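PDB 3RBY: protein HRI1 from Saccharomyces cerevisiae, which is of unknown function and non-essential, but interacts with HRR25 and may interact with SEC72. Local coordinates for residues D30-S35 with V240-A245; L47-E52 with L209-E214; V133-E138 with S152-I157. All coordinates share one frame; numbering follows the deposited sequence.

In the fold
From the N terminus, the chain first passes through 30-35 and 47-52, which lead into strands 33-38 and 51-57, neighbours in the first antiparallel sheet. Residues 133-138 follow, in the loop leaving strand 124-132, and contact 3 closes the short excursion to 152-157, where the second sheet begins with strand 156-161. Contact 2 then closes the longer loop from 47-52 to 209-214, and contact 1 brings 30-35 to the C-terminal strand. The three are nested, contact 3 inside contact 2 inside contact 1, and none cross. Contacts 1 and 2 tie the two sheets together, with centres about 23 Å apart. Contacts 1 and 3 touch, since strands 156-161 and 236-244 are neighbours and Ser-156 reaches both Glu-242 and His-244.

Contact 1. Residues D30-S35 with V240-A245; sequences DGHYIS and VIEYHA
Glu-242 OE2 is gripped twice: by the backbone Asp-30 N at 2.9 Å, nearly straight at 169°, and by the hydroxyl of Ser-156. Glu-242 belongs to a classic beta bulge, in which it and Ile-241 both face Val-158 on the neighbouring strand. The contact joins strand 236-244 of one sheet to the loop leading into strand 33-38 of the other. The glutamate reaches across fully extended, with CG anti to the backbone N (chi1 179°), and Asp-30 N comes in from above its carboxylate plane. Ser-28 OG holds the other oxygen, OE1. The Asp-30 carboxylate stacks on that of Glu-242, planes only 13° apart, with OD1 and OE2 separated by 3.5 Å. Such like charges would probably repel, and His-244 may ease this: its NE2 donates to Asp-30 OD1 at 2.7 Å, the oxygen lying in the imidazole plane. Ile-241 CD1 sits over a face of the His-32 ring, a CH-pi contact of 3.9 Å to the centroid, while His-32 ND1 binds Asn-59 N. One water links three groups: it lies 2.6 Å from His-32 NE2 and donates to Asp-30 OD2 and to Ile-241 O.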
# COMPACT_ATOMS: atom_id res chain seq x y z
N ASP A 30 -5.76 -20.65 -11.69
CA ASP A 30 -7.01 -21.25 -12.16
C ASP A 30 -8.26 -20.45 -11.73
O ASP A 30 -9.35 -20.69 -12.26
CB ASP A 30 -7.14 -22.71 -11.69
CG ASP A 30 -6.15 -23.63 -12.36
OD1 ASP A 30 -5.32 -23.14 -13.17
OD2 ASP A 30 -6.19 -24.85 -12.07
N GLY A 31 -8.11 -19.52 -10.78
CA GLY A 31 -9.21 -18.64 -10.40
C GLY A 31 -9.88 -18.91 -9.05
O GLY A 31 -10.85 -18.23 -8.69
N HIS A 32 -9.39 -19.91 -8.31
CA HIS A 32 -9.90 -20.18 -6.96
C HIS A 32 -9.44 -19.04 -6.02
O HIS A 32 -8.35 -18.48 -6.19
CB HIS A 32 -9.39 -21.54 -6.46
CG HIS A 32 -9.51 -22.63 -7.48
ND1 HIS A 32 -10.72 -22.97 -8.05
CD2 HIS A 32 -8.59 -23.44 -8.05
CE1 HIS A 32 -10.53 -23.95 -8.92
NE2 HIS A 32 -9.25 -24.25 -8.94
N TYR A 33 -10.28 -18.69 -5.05
CA TYR A 33 -10.01 -17.52 -4.21
C TYR A 33 -10.37 -17.72 -2.73
O TYR A 33 -11.34 -18.42 -2.40
CB TYR A 33 -10.78 -16.30 -4.76
CG TYR A 33 -12.28 -16.45 -4.66
CD1 TYR A 33 -12.96 -16.04 -3.53
CD2 TYR A 33 -13.02 -17.03 -5.70
CE1 TYR A 33 -14.33 -16.18 -3.42
CE2 TYR A 33 -14.40 -17.17 -5.60
CZ TYR A 33 -15.05 -16.75 -4.46
OH TYR A 33 -16.42 -16.88 -4.34
N ILE A 34 -9.57 -17.11 -1.85
CA ILE A 34 -9.87 -17.01 -0.42
C ILE A 34 -9.48 -15.62 0.08
O ILE A 34 -8.53 -15.01 -0.42
CB ILE A 34 -9.10 -18.08 0.39
CG1 ILE A 34 -9.48 -18.02 1.87
CG2 ILE A 34 -7.62 -17.89 0.23
CD1 ILE A 34 -9.13 -19.30 2.61
N SER A 35 -10.22 -15.11 1.06
CA SER A 35 -9.90 -13.82 1.65
C SER A 35 -10.05 -13.89 3.17
O SER A 35 -11.17 -14.05 3.67
CB SER A 35 -10.80 -12.71 1.06
OG SER A 35 -10.39 -11.42 1.47
N VAL A 240 -5.55 -32.23 -4.51
CA VAL A 240 -4.86 -31.14 -5.21
C VAL A 240 -5.61 -30.84 -6.50
O VAL A 240 -5.48 -31.59 -7.48
CB VAL A 240 -3.43 -31.53 -5.59
CG1 VAL A 240 -2.81 -30.44 -6.48
CG2 VAL A 240 -2.57 -31.78 -4.34
N ILE A 241 -6.40 -29.77 -6.53
CA ILE A 241 -7.19 -29.48 -7.74
C ILE A 241 -6.50 -28.51 -8.69
O ILE A 241 -7.00 -28.19 -9.78
CB ILE A 241 -8.59 -28.95 -7.38
CG1 ILE A 241 -8.46 -27.57 -6.71
CG2 ILE A 241 -9.30 -29.94 -6.47
CD1 ILE A 241 -9.81 -26.85 -6.45
N GLU A 242 -5.34 -28.02 -8.26
CA GLU A 242 -4.53 -27.11 -9.06
C GLU A 242 -3.06 -27.26 -8.62
O GLU A 242 -2.76 -27.27 -7.40
CB GLU A 242 -5.01 -25.66 -8.89
CG GLU A 242 -4.18 -24.65 -9.70
CD GLU A 242 -4.69 -23.21 -9.56
OE1 GLU A 242 -5.79 -23.00 -8.99
OE2 GLU A 242 -3.98 -22.29 -10.02
N TYR A 243 -2.16 -27.39 -9.58
CA TYR A 243 -0.75 -27.51 -9.28
C TYR A 243 0.14 -26.89 -10.36
O TYR A 243 0.68 -27.60 -11.22
CB TYR A 243 -0.38 -28.99 -9.07
CG TYR A 243 0.90 -29.18 -8.28
CD1 TYR A 243 0.88 -29.12 -6.89
CD2 TYR A 243 2.11 -29.43 -8.91
CE1 TYR A 243 2.05 -29.30 -6.14
CE2 TYR A 243 3.29 -29.61 -8.18
CZ TYR A 243 3.25 -29.55 -6.79
OH TYR A 243 4.41 -29.73 -6.05
N HIS A 244 0.29 -25.57 -10.32
CA HIS A 244 1.23 -24.89 -11.21
C HIS A 244 2.52 -24.58 -10.46
O HIS A 244 2.62 -23.54 -9.80
CB HIS A 244 0.64 -23.59 -11.78
CG HIS A 244 -0.65 -23.78 -12.49
ND1 HIS A 244 -0.76 -24.50 -13.66
CD2 HIS A 244 -1.90 -23.33 -12.21
CE1 HIS A 244 -2.01 -24.49 -14.07
NE2 HIS A 244 -2.73 -23.79 -13.21
N ALA A 245 3.49 -25.48 -10.54
CA ALA A 245 4.81 -25.27 -9.93
C ALA A 245 5.51 -24.02 -10.48
O ALA A 245 5.30 -23.62 -11.64
CB ALA A 245 5.70 -26.51 -10.11
OXT ALA A 245 6.29 -23.37 -9.78
O HOH W 1 -8.22 -25.90 -10.66

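Contact 2. Residues L47-E52 with L209-E214; sequences LSFPFE and LSYGKE
Tyr-211 meets three consecutive residues, Phe-49, Pro-50 and Phe-51, with its ring, and Ser-48 with its hydroxyl. Phe-51 points its edge at the tyrosine face, CE1 standing 3.6 Å from Tyr-211 CG with the planes at 82°. Phe-49 makes a second, offset edge-to-face pair, its CD1 lying 3.8 Å from Tyr-211 CZ. The phenol oxygen donates to Ser-48 O at 2.8 Å, and that acceptor lies at the edge of the ring, in its plane; Pro-50 CD packs 3.5 Å from Tyr-211 CE2. An alanine in place of Tyr-211 is likely to leave the Ser-48 carbonyl without this donor and open a gap beside the two phenylalanine edges. With CG opposite the backbone N (chi1 -179°), the tyrosine reaches out from the end of strand 205-211. Leu-209, two residues earlier, adds CD1 against Phe-51 CE2 at 3.9 Å. Pro-50 centres an inverse gamma turn, closed by Phe-51 N donating to Phe-49 O, and Phe-51 CD1 lies over a face of the Phe-49 ring. Farther out, Phe-194 of strand 192-199 touches all three rings. The result is a surface aromatic cluster joining the loop into strand 51-57 to strand 205-211, outermost in the second sheet within this chain.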
# COMPACT_ATOMS: atom_id res chain seq x y z
N LEU A 47 -12.25 -11.09 20.46
CA LEU A 47 -11.14 -12.03 20.63
C LEU A 47 -11.55 -13.46 20.34
O LEU A 47 -10.73 -14.28 19.93
CB LEU A 47 -10.56 -11.96 22.05
CG LEU A 47 -9.67 -10.75 22.37
CD1 LEU A 47 -9.47 -10.60 23.88
CD2 LEU A 47 -8.33 -10.87 21.64
N SER A 48 -12.83 -13.77 20.57
CA SER A 48 -13.32 -15.12 20.32
C SER A 48 -13.32 -15.45 18.83
O SER A 48 -13.04 -16.59 18.43
CB SER A 48 -14.70 -15.35 20.95
OG SER A 48 -15.71 -14.64 20.24
N PHE A 49 -13.62 -14.45 18.00
CA PHE A 49 -13.58 -14.60 16.54
C PHE A 49 -12.91 -13.38 15.90
O PHE A 49 -13.60 -12.48 15.41
CB PHE A 49 -15.00 -14.72 15.99
CG PHE A 49 -15.06 -15.08 14.54
CD1 PHE A 49 -14.56 -16.30 14.10
CD2 PHE A 49 -15.62 -14.21 13.61
CE1 PHE A 49 -14.60 -16.64 12.76
CE2 PHE A 49 -15.67 -14.54 12.26
CZ PHE A 49 -15.16 -15.76 11.83
N PRO A 50 -11.58 -13.35 15.97
CA PRO A 50 -10.78 -12.19 15.58
C PRO A 50 -10.71 -12.00 14.07
O PRO A 50 -9.62 -11.92 13.51
CB PRO A 50 -9.39 -12.53 16.13
CG PRO A 50 -9.35 -14.02 16.14
CD PRO A 50 -10.75 -14.46 16.46
N PHE A 51 -11.87 -11.91 13.44
CA PHE A 51 -11.94 -11.63 12.01
C PHE A 51 -13.09 -10.70 11.72
O PHE A 51 -14.19 -10.86 12.27
CB PHE A 51 -12.21 -12.92 11.23
CG PHE A 51 -11.18 -13.99 11.46
CD1 PHE A 51 -11.36 -14.96 12.44
CD2 PHE A 51 -10.03 -14.02 10.69
CE1 PHE A 51 -10.40 -15.95 12.64
CE2 PHE A 51 -9.07 -15.00 10.89
CZ PHE A 51 -9.25 -15.97 11.87
N GLU A 52 -12.86 -9.74 10.83
CA GLU A 52 -13.91 -8.83 10.39
C GLU A 52 -14.81 -9.66 9.49
O GLU A 52 -16.03 -9.48 9.47
CB GLU A 52 -13.31 -7.57 9.78
CG GLU A 52 -14.24 -6.82 8.85
CD GLU A 52 -13.55 -5.68 8.13
OE1 GLU A 52 -13.23 -5.84 6.93
OE2 GLU A 52 -13.33 -4.62 8.75
N LEU A 209 -1.05 -16.76 11.42
CA LEU A 209 -2.39 -16.81 11.97
C LEU A 209 -2.86 -18.26 11.93
O LEU A 209 -2.50 -19.02 11.02
CB LEU A 209 -3.29 -15.87 11.17
CG LEU A 209 -4.80 -16.00 11.09
CD1 LEU A 209 -5.27 -14.93 10.12
CD2 LEU A 209 -5.22 -17.37 10.57
N SER A 210 -3.62 -18.64 12.95
CA SER A 210 -4.07 -20.02 13.10
C SER A 210 -5.25 -20.04 14.06
O SER A 210 -5.10 -19.83 15.26
CB SER A 210 -2.95 -20.90 13.63
OG SER A 210 -3.43 -22.18 14.01
N TYR A 211 -6.43 -20.30 13.51
CA TYR A 211 -7.67 -20.25 14.27
C TYR A 211 -8.42 -21.56 14.14
O TYR A 211 -8.65 -22.05 13.03
CB TYR A 211 -8.54 -19.11 13.77
CG TYR A 211 -9.83 -18.98 14.52
CD1 TYR A 211 -10.93 -19.74 14.18
CD2 TYR A 211 -9.95 -18.09 15.59
CE1 TYR A 211 -12.12 -19.63 14.86
CE2 TYR A 211 -11.15 -17.97 16.29
CZ TYR A 211 -12.24 -18.75 15.92
OH TYR A 211 -13.44 -18.64 16.60
N GLY A 212 -8.80 -22.15 15.28
CA GLY A 212 -9.62 -23.35 15.27
C GLY A 212 -8.87 -24.56 15.80
O GLY A 212 -7.64 -24.58 15.85
N LYS A 213 -9.62 -25.59 16.19
CA LYS A 213 -8.98 -26.71 16.85
C LYS A 213 -8.60 -27.86 15.92
O LYS A 213 -7.87 -28.79 16.33
CB LYS A 213 -9.82 -27.19 18.04
CG LYS A 213 -11.32 -27.21 17.77
CD LYS A 213 -12.00 -28.22 18.69
CE LYS A 213 -13.50 -28.01 18.72
NZ LYS A 213 -14.06 -28.72 19.90
N GLU A 214 -9.04 -27.80 14.66
CA GLU A 214 -8.72 -28.86 13.70
C GLU A 214 -7.66 -28.47 12.65
O GLU A 214 -7.50 -29.15 11.62
CB GLU A 214 -9.99 -29.34 13.02
CG GLU A 214 -11.11 -29.62 13.99
CD GLU A 214 -12.18 -30.52 13.40
OE1 GLU A 214 -11.91 -31.72 13.17
OE2 GLU A 214 -13.28 -30.01 13.15

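Contact 3. Residues V133-E138 with S152-I157; sequences VDPSRE and SNARSI. With SO4 (sulfate ion), chain F.
Pro-135 and Ser-136 form the middle of a type I beta turn, Asp-134 to Arg-137, that brings Ser-136 CA to 5.7 Å from Ala-154 CA. The turn is closed by Arg-137 N donating to Asp-134 O, and it faces the irregular chain leading into strand 156-161. Pro-135 CG meets Ala-154 CB at 3.9 Å, the apolar part of the contact. Beside it, Ser-152 OG approaches Asp-134 OD1 and Ser-136 OG, both at 3.9 Å, which is too far for bonding. The aspartate is busy within its own turn: its carboxylate is swung away from its own N (chi1 177°), and OD1 accepts from Ser-136 N at 2.8 Å, an Asx turn, and from the Ser-136 hydroxyl at a distance too short to be trusted. Asp-134 OD2 makes a long salt bridge to Arg-137 NH2, and Arg-137 NH1 pairs with Asp-139 of the second subunit. A sulfate, probably from the crystallisation liquor, lies between the segments. Arg-155 N donates to its O1 at 3.0 Å, and Arg-155 CG lies 3.3 Å from the same oxygen, while the guanidinium extends on to bind Gly-174 O through NE. From 133-138, Ser-136 CA comes to 3.5 Å from sulfate O2. The two segments thus meet by modest packing: Asp-134 OD1 is engaged within the turn, and of these segments it is the Arg-155 backbone N-H that donates to the sulfate, not its guanidinium.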
# COMPACT_ATOMS: atom_id res chain seq x y z
N VAL A 133 0.71 -7.41 -4.42
CA VAL A 133 1.94 -7.61 -3.70
C VAL A 133 2.67 -8.82 -4.35
O VAL A 133 2.05 -9.60 -5.08
CB VAL A 133 1.57 -7.76 -2.19
CG1 VAL A 133 1.82 -9.15 -1.65
CG2 VAL A 133 2.24 -6.68 -1.35
N ASP A 134 3.97 -8.95 -4.12
CA ASP A 134 4.76 -9.98 -4.81
C ASP A 134 4.84 -11.22 -3.94
O ASP A 134 5.55 -11.24 -2.93
CB ASP A 134 6.16 -9.47 -5.14
CG ASP A 134 7.04 -10.54 -5.80
OD1 ASP A 134 6.70 -11.74 -5.72
OD2 ASP A 134 8.09 -10.18 -6.38
N PRO A 135 4.10 -12.27 -4.34
CA PRO A 135 3.92 -13.47 -3.51
C PRO A 135 5.19 -14.28 -3.34
O PRO A 135 5.25 -15.15 -2.48
CB PRO A 135 2.86 -14.29 -4.27
CG PRO A 135 2.89 -13.76 -5.66
CD PRO A 135 3.25 -12.30 -5.54
N SER A 136 6.18 -14.01 -4.17
CA SER A 136 7.43 -14.74 -4.08
C SER A 136 8.39 -14.17 -3.03
O SER A 136 9.48 -14.71 -2.85
CB SER A 136 8.11 -14.84 -5.44
OG SER A 136 8.39 -13.56 -5.97
N ARG A 137 7.97 -13.11 -2.33
CA ARG A 137 8.76 -12.52 -1.23
C ARG A 137 8.17 -12.87 0.13
O ARG A 137 6.95 -13.02 0.26
CB ARG A 137 8.78 -11.00 -1.34
CG ARG A 137 8.97 -10.54 -2.76
CD ARG A 137 10.33 -10.97 -3.25
NE ARG A 137 11.29 -9.89 -3.10
CZ ARG A 137 11.82 -9.22 -4.12
NH1 ARG A 137 12.68 -8.24 -3.88
NH2 ARG A 137 11.50 -9.54 -5.38
N GLU A 138 9.03 -12.97 1.15
CA GLU A 138 8.53 -13.17 2.52
C GLU A 138 8.04 -11.88 3.19
O GLU A 138 7.29 -11.92 4.16
CB GLU A 138 9.56 -13.89 3.39
CG GLU A 138 10.63 -13.00 4.02
CD GLU A 138 11.62 -13.81 4.86
OE1 GLU A 138 12.39 -13.20 5.63
OE2 GLU A 138 11.64 -15.06 4.73
N SER A 152 5.59 -13.09 -12.29
CA SER A 152 5.99 -13.94 -11.18
C SER A 152 6.07 -15.39 -11.62
O SER A 152 5.15 -15.92 -12.26
CB SER A 152 5.02 -13.79 -9.99
OG SER A 152 5.72 -13.97 -8.76
N ASN A 153 7.20 -16.03 -11.31
CA ASN A 153 7.31 -17.47 -11.47
C ASN A 153 6.59 -18.19 -10.32
O ASN A 153 6.67 -19.42 -10.19
CB ASN A 153 8.78 -17.88 -11.54
CG ASN A 153 9.09 -18.77 -12.73
OD1 ASN A 153 8.70 -18.46 -13.87
ND2 ASN A 153 9.78 -19.89 -12.48
N ALA A 154 5.88 -17.41 -9.50
CA ALA A 154 5.30 -17.91 -8.26
C ALA A 154 4.38 -19.10 -8.51
O ALA A 154 3.47 -19.04 -9.35
CB ALA A 154 4.54 -16.81 -7.53
N ARG A 155 4.65 -20.17 -7.79
CA ARG A 155 3.78 -21.34 -7.80
C ARG A 155 2.36 -20.96 -7.42
O ARG A 155 2.12 -19.98 -6.67
CB ARG A 155 4.30 -22.39 -6.83
CG ARG A 155 4.20 -21.95 -5.40
CD ARG A 155 4.84 -22.96 -4.47
NE ARG A 155 4.88 -22.41 -3.12
CZ ARG A 155 4.97 -23.14 -2.02
NH1 ARG A 155 5.03 -24.46 -2.11
NH2 ARG A 155 4.99 -22.55 -0.83
N SER A 156 1.41 -21.74 -7.95
CA SER A 156 -0.02 -21.56 -7.68
C SER A 156 -0.62 -22.93 -7.44
O SER A 156 -0.75 -23.74 -8.37
CB SER A 156 -0.69 -20.86 -8.85
OG SER A 156 -2.07 -20.61 -8.61
N ILE A 157 -0.97 -23.20 -6.18
CA ILE A 157 -1.39 -24.54 -5.75
C ILE A 157 -2.65 -24.48 -4.90
O ILE A 157 -2.75 -23.65 -4.00
CB ILE A 157 -0.26 -25.27 -4.97
CG1 ILE A 157 1.00 -25.41 -5.85
CG2 ILE A 157 -0.73 -26.63 -4.48
CD1 ILE A 157 2.24 -25.92 -5.10
S SO4 F . 7.88 -19.13 -5.05
O1 SO4 F . 6.74 -19.84 -5.67
O2 SO4 F . 7.40 -18.20 -4.03
O3 SO4 F . 8.58 -18.37 -6.08
O4 SO4 F . 8.76 -20.13 -4.42